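Local coordinates for hypothetical conserved protein (Thermus thermophilus, PDB 3DZM) that forms a calcium-binding beta-barrel in the outer membrane, where it is a major protein, although its precise function is unknown, at residues D160-E172 with Q180-N194. Residues are numbered along the deposited sequence; the frame is centred on the assembly and turned at random.
Sequences DYYFQACFTRVEE and QSSVCPGDSGYEDVN. With C8E ((hydroxyethyloxy)tri(ethyloxy)octane), chain F.
Phe-167 of strand 167-172 packs its ring against Tyr-190 and Val-193 of helix 190-194. CG1 of Val-193 lies over one face of the Phe-167 ring, 4.1 Å from that ring's centroid, a CH-pi contact. Beside it the Tyr-190 ring meets the Phe-167 ring obliquely, planes at 36° and centroids 5.6 Å apart. CG of Phe-167 stands anti to its own carbonyl carbon (chi1 -71°), which swings the ring toward the helix, while Ile-130 of strand 127-148 and Val-197 also touch it. The hydroxyl of Tyr-190 reaches past this ring and donates to the carbonyl of the loop residue Ala-165, Tyr-190 OH to Ala-165 O 2.7 Å, tilted 24° from the carbonyl plane. With Tyr-190 replaced by an alanine, the carbonyl of Ala-165 is likely to lose this donor, and a gap to open beside the Phe-167 ring.

The backbone pairing of the hairpin is equally firm. Antiparallel hydrogen-bonded pairs join Phe-167 to Val-183 and Arg-169 to Ser-181; the bond from Phe-167 N to Val-183 O is 2.9 Å long. Where the pairing ends, Cys-166 SG and Cys-184 SG are joined by a disulfide of 2.0 Å. Looser is the face that carries Thr-168, Ser-182 and Gln-180, the last two exposed to solvent: its side chains meet sparsely, and Thr-168 CG2 merely brushes Gln-180 NE2 at 4.0 Å. Covalent closure, backbone pairing and aromatic packing together are consistent with the hairpin and helix being fastened together on the strand extension of the barrel.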
loop_
_atom_site.group_PDB
_atom_site.type_symbol
_atom_site.label_atom_id
_atom_site.label_comp_id
_atom_site.label_asym_id
_atom_site.label_seq_id
_atom_site.Cartn_x
_atom_site.Cartn_y
_atom_site.Cartn_z
ATOM N N ASP A 160 1.218 -3.063 -8.808
ATOM C CA ASP A 160 -0.156 -3.449 -8.441
ATOM C C ASP A 160 -1.061 -2.431 -9.060
ATOM O O ASP A 160 -0.706 -1.248 -9.149
ATOM C CB ASP A 160 -0.390 -3.412 -6.927
ATOM C CG ASP A 160 0.336 -4.513 -6.182
ATOM O OD1 ASP A 160 0.742 -5.450 -6.871
ATOM O OD2 ASP A 160 0.505 -4.441 -4.919
ATOM N N TYR A 161 -2.240 -2.874 -9.465
ATOM C CA TYR A 161 -3.266 -1.944 -9.893
ATOM C C TYR A 161 -4.484 -2.043 -8.970
ATOM O O TYR A 161 -4.941 -3.139 -8.674
ATOM C CB TYR A 161 -3.701 -2.215 -11.329
ATOM C CG TYR A 161 -4.819 -1.292 -11.728
ATOM C CD1 TYR A 161 -4.565 0.050 -11.996
ATOM C CD2 TYR A 161 -6.137 -1.733 -11.784
ATOM C CE1 TYR A 161 -5.559 0.903 -12.334
ATOM C CE2 TYR A 161 -7.167 -0.861 -12.137
ATOM C CZ TYR A 161 -6.859 0.448 -12.413
ATOM O OH TYR A 161 -7.846 1.333 -12.762
ATOM N N TYR A 162 -5.021 -0.898 -8.547
ATOM C CA TYR A 162 -6.257 -0.860 -7.748
ATOM C C TYR A 162 -7.459 -0.231 -8.449
ATOM O O TYR A 162 -7.371 0.834 -9.055
ATOM C CB TYR A 162 -6.017 -0.150 -6.417
ATOM C CG TYR A 162 -5.124 -0.928 -5.477
ATOM C CD1 TYR A 162 -5.657 -1.897 -4.638
ATOM C CD2 TYR A 162 -3.744 -0.716 -5.444
ATOM C CE1 TYR A 162 -4.857 -2.610 -3.780
ATOM C CE2 TYR A 162 -2.931 -1.434 -4.576
ATOM C CZ TYR A 162 -3.500 -2.377 -3.752
ATOM O OH TYR A 162 -2.737 -3.099 -2.885
ATOM N N PHE A 163 -8.587 -0.913 -8.362
ATOM C CA PHE A 163 -9.861 -0.400 -8.854
ATOM C C PHE A 163 -10.433 0.681 -7.936
ATOM O O PHE A 163 -10.497 0.519 -6.720
ATOM C CB PHE A 163 -10.861 -1.555 -8.975
ATOM C CG PHE A 163 -10.427 -2.614 -9.912
ATOM C CD1 PHE A 163 -10.694 -2.506 -11.279
ATOM C CD2 PHE A 163 -9.718 -3.710 -9.455
ATOM C CE1 PHE A 163 -10.281 -3.492 -12.173
ATOM C CE2 PHE A 163 -9.276 -4.713 -10.360
ATOM C CZ PHE A 163 -9.562 -4.602 -11.707
ATOM N N GLN A 164 -10.863 1.781 -8.523
ATOM C CA GLN A 164 -11.521 2.824 -7.761
ATOM C C GLN A 164 -12.734 2.281 -7.014
ATOM O O GLN A 164 -13.513 1.477 -7.534
ATOM C CB GLN A 164 -11.940 4.001 -8.654
ATOM C CG GLN A 164 -12.863 3.586 -9.768
ATOM C CD GLN A 164 -13.274 4.706 -10.733
ATOM O OE1 GLN A 164 -12.504 5.616 -11.028
ATOM N NE2 GLN A 164 -14.503 4.603 -11.257
ATOM N N ALA A 165 -12.864 2.753 -5.782
ATOM C CA ALA A 165 -13.901 2.350 -4.876
ATOM C C ALA A 165 -14.584 3.585 -4.294
ATOM O O ALA A 165 -14.284 4.709 -4.670
ATOM C CB ALA A 165 -13.278 1.575 -3.788
ATOM N N CYS A 166 -15.495 3.379 -3.355
ATOM C CA CYS A 166 -16.139 4.500 -2.684
ATOM C C CYS A 166 -15.141 5.220 -1.775
ATOM O O CYS A 166 -14.152 4.627 -1.346
ATOM C CB CYS A 166 -17.360 4.013 -1.885
ATOM S SG CYS A 166 -18.771 3.556 -2.905
ATOM N N PHE A 167 -15.398 6.495 -1.503
ATOM C CA PHE A 167 -14.656 7.264 -0.499
ATOM C C PHE A 167 -15.533 7.610 0.691
ATOM O O PHE A 167 -16.699 7.913 0.518
ATOM C CB PHE A 167 -14.193 8.580 -1.081
ATOM C CG PHE A 167 -13.119 8.445 -2.072
ATOM C CD1 PHE A 167 -11.822 8.187 -1.670
ATOM C CD2 PHE A 167 -13.391 8.572 -3.412
ATOM C CE1 PHE A 167 -10.820 8.078 -2.594
ATOM C CE2 PHE A 167 -12.392 8.455 -4.343
ATOM C CZ PHE A 167 -11.109 8.220 -3.932
ATOM N N THR A 168 -14.965 7.606 1.890
ATOM C CA THR A 168 -15.713 7.982 3.086
ATOM C C THR A 168 -15.004 9.125 3.790
ATOM O O THR A 168 -13.871 8.964 4.193
ATOM C CB THR A 168 -15.785 6.808 4.020
ATOM O OG1 THR A 168 -16.491 5.757 3.365
ATOM C CG2 THR A 168 -16.503 7.161 5.283
ATOM N N ARG A 169 -15.664 10.273 3.918
ATOM C CA ARG A 169 -15.116 11.454 4.619
ATOM C C ARG A 169 -15.644 11.560 6.079
ATOM O O ARG A 169 -16.808 11.314 6.357
ATOM C CB ARG A 169 -15.365 12.757 3.794
ATOM C CG ARG A 169 -14.313 13.920 3.953
ATOM C CD ARG A 169 -14.023 14.772 2.619
ATOM N NE ARG A 169 -12.606 15.234 2.514
ATOM C CZ ARG A 169 -12.011 15.880 1.490
ATOM N NH1 ARG A 169 -12.647 16.225 0.350
ATOM N NH2 ARG A 169 -10.726 16.175 1.628
ATOM N N VAL A 170 -14.767 11.890 7.014
ATOM C CA VAL A 170 -15.171 12.193 8.386
ATOM C C VAL A 170 -14.546 13.505 8.824
ATOM O O VAL A 170 -13.324 13.592 8.916
ATOM C CB VAL A 170 -14.765 11.072 9.406
ATOM C CG1 VAL A 170 -15.277 11.415 10.782
ATOM C CG2 VAL A 170 -15.369 9.804 9.012
ATOM N N GLU A 171 -15.379 14.517 9.080
ATOM C CA GLU A 171 -14.939 15.769 9.710
ATOM C C GLU A 171 -15.181 15.679 11.214
ATOM O O GLU A 171 -16.172 15.112 11.633
ATOM C CB GLU A 171 -15.719 16.973 9.177
ATOM C CG GLU A 171 -16.208 16.926 7.727
ATOM C CD GLU A 171 -17.033 18.186 7.356
ATOM O OE1 GLU A 171 -17.950 18.555 8.128
ATOM O OE2 GLU A 171 -16.770 18.810 6.298
ATOM N N GLU A 172 -14.296 16.246 12.023
ATOM C CA GLU A 172 -14.538 16.368 13.466
ATOM C C GLU A 172 -14.325 17.795 13.937
ATOM O O GLU A 172 -13.279 18.366 13.678
ATOM C CB GLU A 172 -13.598 15.455 14.234
ATOM C CG GLU A 172 -13.670 15.587 15.741
ATOM C CD GLU A 172 -13.040 14.383 16.451
ATOM O OE1 GLU A 172 -12.239 13.658 15.812
ATOM O OE2 GLU A 172 -13.343 14.149 17.643
ATOM N N GLN A 180 -20.209 12.530 8.836
ATOM C CA GLN A 180 -19.711 11.544 7.888
ATOM C C GLN A 180 -20.501 11.484 6.587
ATOM O O GLN A 180 -21.708 11.721 6.570
ATOM C CB GLN A 180 -19.679 10.183 8.513
ATOM C CG GLN A 180 -19.852 9.122 7.496
ATOM C CD GLN A 180 -19.573 7.734 8.029
ATOM O OE1 GLN A 180 -19.010 7.552 9.124
ATOM N NE2 GLN A 180 -19.957 6.736 7.242
ATOM N N SER A 181 -19.806 11.176 5.496
ATOM C CA SER A 181 -20.426 11.090 4.171
ATOM C C SER A 181 -19.573 10.240 3.253
ATOM O O SER A 181 -18.470 9.819 3.625
ATOM C CB SER A 181 -20.609 12.474 3.555
ATOM O OG SER A 181 -19.394 13.213 3.560
ATOM N N SER A 182 -20.078 9.975 2.054
ATOM C CA SER A 182 -19.363 9.099 1.128
ATOM C C SER A 182 -19.788 9.351 -0.287
ATOM O O SER A 182 -20.950 9.631 -0.541
ATOM C CB SER A 182 -19.605 7.632 1.478
ATOM O OG SER A 182 -20.987 7.369 1.540
ATOM N N VAL A 183 -18.848 9.262 -1.214
ATOM C CA VAL A 183 -19.181 9.363 -2.625
ATOM C C VAL A 183 -18.792 8.077 -3.272
ATOM O O VAL A 183 -17.782 7.478 -2.921
ATOM C CB VAL A 183 -18.399 10.434 -3.358
ATOM C CG1 VAL A 183 -19.224 10.921 -4.544
ATOM C CG2 VAL A 183 -18.045 11.570 -2.425
ATOM N N CYS A 184 -19.589 7.659 -4.239
ATOM C CA CYS A 184 -19.272 6.459 -4.973
ATOM C C CYS A 184 -19.020 6.756 -6.452
ATOM O O CYS A 184 -19.343 7.837 -6.954
ATOM C CB CYS A 184 -20.386 5.439 -4.787
ATOM S SG CYS A 184 -20.410 4.756 -3.130
ATOM N N PRO A 185 -18.398 5.809 -7.150
ATOM C CA PRO A 185 -18.467 5.897 -8.603
ATOM C C PRO A 185 -19.798 5.257 -8.934
ATOM O O PRO A 185 -20.010 4.114 -8.509
ATOM C CB PRO A 185 -17.324 4.981 -9.062
ATOM C CG PRO A 185 -16.734 4.362 -7.802
ATOM C CD PRO A 185 -17.705 4.595 -6.701
ATOM N N GLY A 186 -20.694 5.968 -9.612
ATOM C CA GLY A 186 -20.470 7.340 -10.016
ATOM C C GLY A 186 -21.580 8.268 -9.540
ATOM O O GLY A 186 -22.550 8.529 -10.248
ATOM N N ASP A 187 -21.436 8.749 -8.308
ATOM C CA ASP A 187 -22.283 9.803 -7.775
ATOM C C ASP A 187 -21.785 11.138 -8.298
ATOM O O ASP A 187 -20.882 11.197 -9.126
ATOM C CB ASP A 187 -22.247 9.817 -6.249
ATOM C CG ASP A 187 -22.652 8.502 -5.656
ATOM O OD1 ASP A 187 -22.971 7.596 -6.459
ATOM O OD2 ASP A 187 -22.658 8.374 -4.402
ATOM N N SER A 188 -22.358 12.213 -7.783
ATOM C CA SER A 188 -22.139 13.510 -8.381
ATOM C C SER A 188 -20.671 13.886 -8.385
ATOM O O SER A 188 -20.030 13.893 -9.429
ATOM C CB SER A 188 -22.965 14.579 -7.672
ATOM O OG SER A 188 -23.011 15.765 -8.447
ATOM N N GLY A 189 -20.129 14.203 -7.222
ATOM C CA GLY A 189 -18.801 14.790 -7.201
ATOM C C GLY A 189 -17.654 13.800 -7.158
ATOM O O GLY A 189 -16.585 14.106 -6.627
ATOM N N TYR A 190 -17.857 12.614 -7.720
ATOM C CA TYR A 190 -16.865 11.560 -7.547
ATOM C C TYR A 190 -15.584 11.832 -8.334
ATOM O O TYR A 190 -14.481 11.702 -7.798
ATOM C CB TYR A 190 -17.445 10.179 -7.872
ATOM C CG TYR A 190 -16.463 9.071 -7.629
ATOM C CD1 TYR A 190 -16.322 8.507 -6.365
ATOM C CD2 TYR A 190 -15.637 8.604 -8.657
ATOM C CE1 TYR A 190 -15.390 7.488 -6.129
ATOM C CE2 TYR A 190 -14.697 7.580 -8.424
ATOM C CZ TYR A 190 -14.583 7.034 -7.164
ATOM O OH TYR A 190 -13.670 6.034 -6.930
ATOM N N GLU A 191 -15.746 12.217 -9.593
ATOM C CA GLU A 191 -14.632 12.559 -10.466
ATOM C C GLU A 191 -13.700 13.563 -9.841
ATOM O O GLU A 191 -12.476 13.399 -9.895
ATOM C CB GLU A 191 -15.174 13.149 -11.749
ATOM C CG GLU A 191 -16.159 12.235 -12.376
ATOM C CD GLU A 191 -15.528 10.902 -12.655
ATOM O OE1 GLU A 191 -14.551 10.892 -13.436
ATOM O OE2 GLU A 191 -15.998 9.884 -12.088
ATOM N N ASP A 192 -14.283 14.617 -9.270
ATOM C CA ASP A 192 -13.514 15.662 -8.612
ATOM C C ASP A 192 -12.807 15.111 -7.383
ATOM O O ASP A 192 -11.585 15.211 -7.269
ATOM C CB ASP A 192 -14.404 16.845 -8.268
ATOM C CG ASP A 192 -14.975 17.518 -9.507
ATOM O OD1 ASP A 192 -14.397 17.336 -10.612
ATOM O OD2 ASP A 192 -15.994 18.235 -9.372
ATOM N N VAL A 193 -13.562 14.490 -6.479
ATOM C CA VAL A 193 -12.946 13.870 -5.313
ATOM C C VAL A 193 -11.773 12.987 -5.722
ATOM O O VAL A 193 -10.708 13.028 -5.113
ATOM C CB VAL A 193 -13.926 13.005 -4.523
ATOM C CG1 VAL A 193 -13.177 12.290 -3.402
ATOM C CG2 VAL A 193 -15.041 13.855 -3.947
ATOM N N ASN A 194 -11.976 12.196 -6.766
ATOM C CA ASN A 194 -10.967 11.240 -7.178
ATOM C C ASN A 194 -9.694 11.866 -7.754
ATOM O O ASN A 194 -8.622 11.291 -7.625
ATOM C CB ASN A 194 -11.560 10.191 -8.120
ATOM C CG ASN A 194 -10.662 8.976 -8.286
ATOM O OD1 ASN A 194 -9.694 8.792 -7.558
ATOM N ND2 ASN A 194 -10.995 8.135 -9.243
HETATM C C1 C8E F . -2.776 -5.654 -13.416
HETATM C C2 C8E F . -3.735 -5.570 -14.626
HETATM C C3 C8E F . -5.122 -4.923 -14.410
HETATM C C4 C8E F . -5.592 -4.090 -15.617
HETATM C C5 C8E F . -5.957 -2.613 -15.335
HETATM C C6 C8E F . -6.952 -1.960 -16.320
HETATM C C7 C8E F . -7.778 -0.814 -15.711
HETATM C C8 C8E F . -9.203 -0.654 -16.278
HETATM O O9 C8E F . -10.189 -0.347 -15.292
HETATM C C10 C8E F . -9.951 0.858 -14.567
HETATM C C11 C8E F . -10.918 1.118 -13.387
HETATM O O12 C8E F . -10.320 1.854 -12.308
HETATM C C13 C8E F . -10.700 3.225 -12.191
HETATM C C14 C8E F . -9.527 4.166 -11.855
HETATM O O15 C8E F . -9.676 4.751 -10.563
HETATM C C16 C8E F . -9.297 6.116 -10.404
HETATM C C17 C8E F . -7.867 6.291 -9.866
HETATM O O18 C8E F . -7.546 7.616 -9.452
HETATM C C19 C8E F . -7.150 7.667 -8.083
HETATM C C20 C8E F . -6.739 9.059 -7.573
HETATM O O21 C8E F . -7.627 9.508 -6.553
#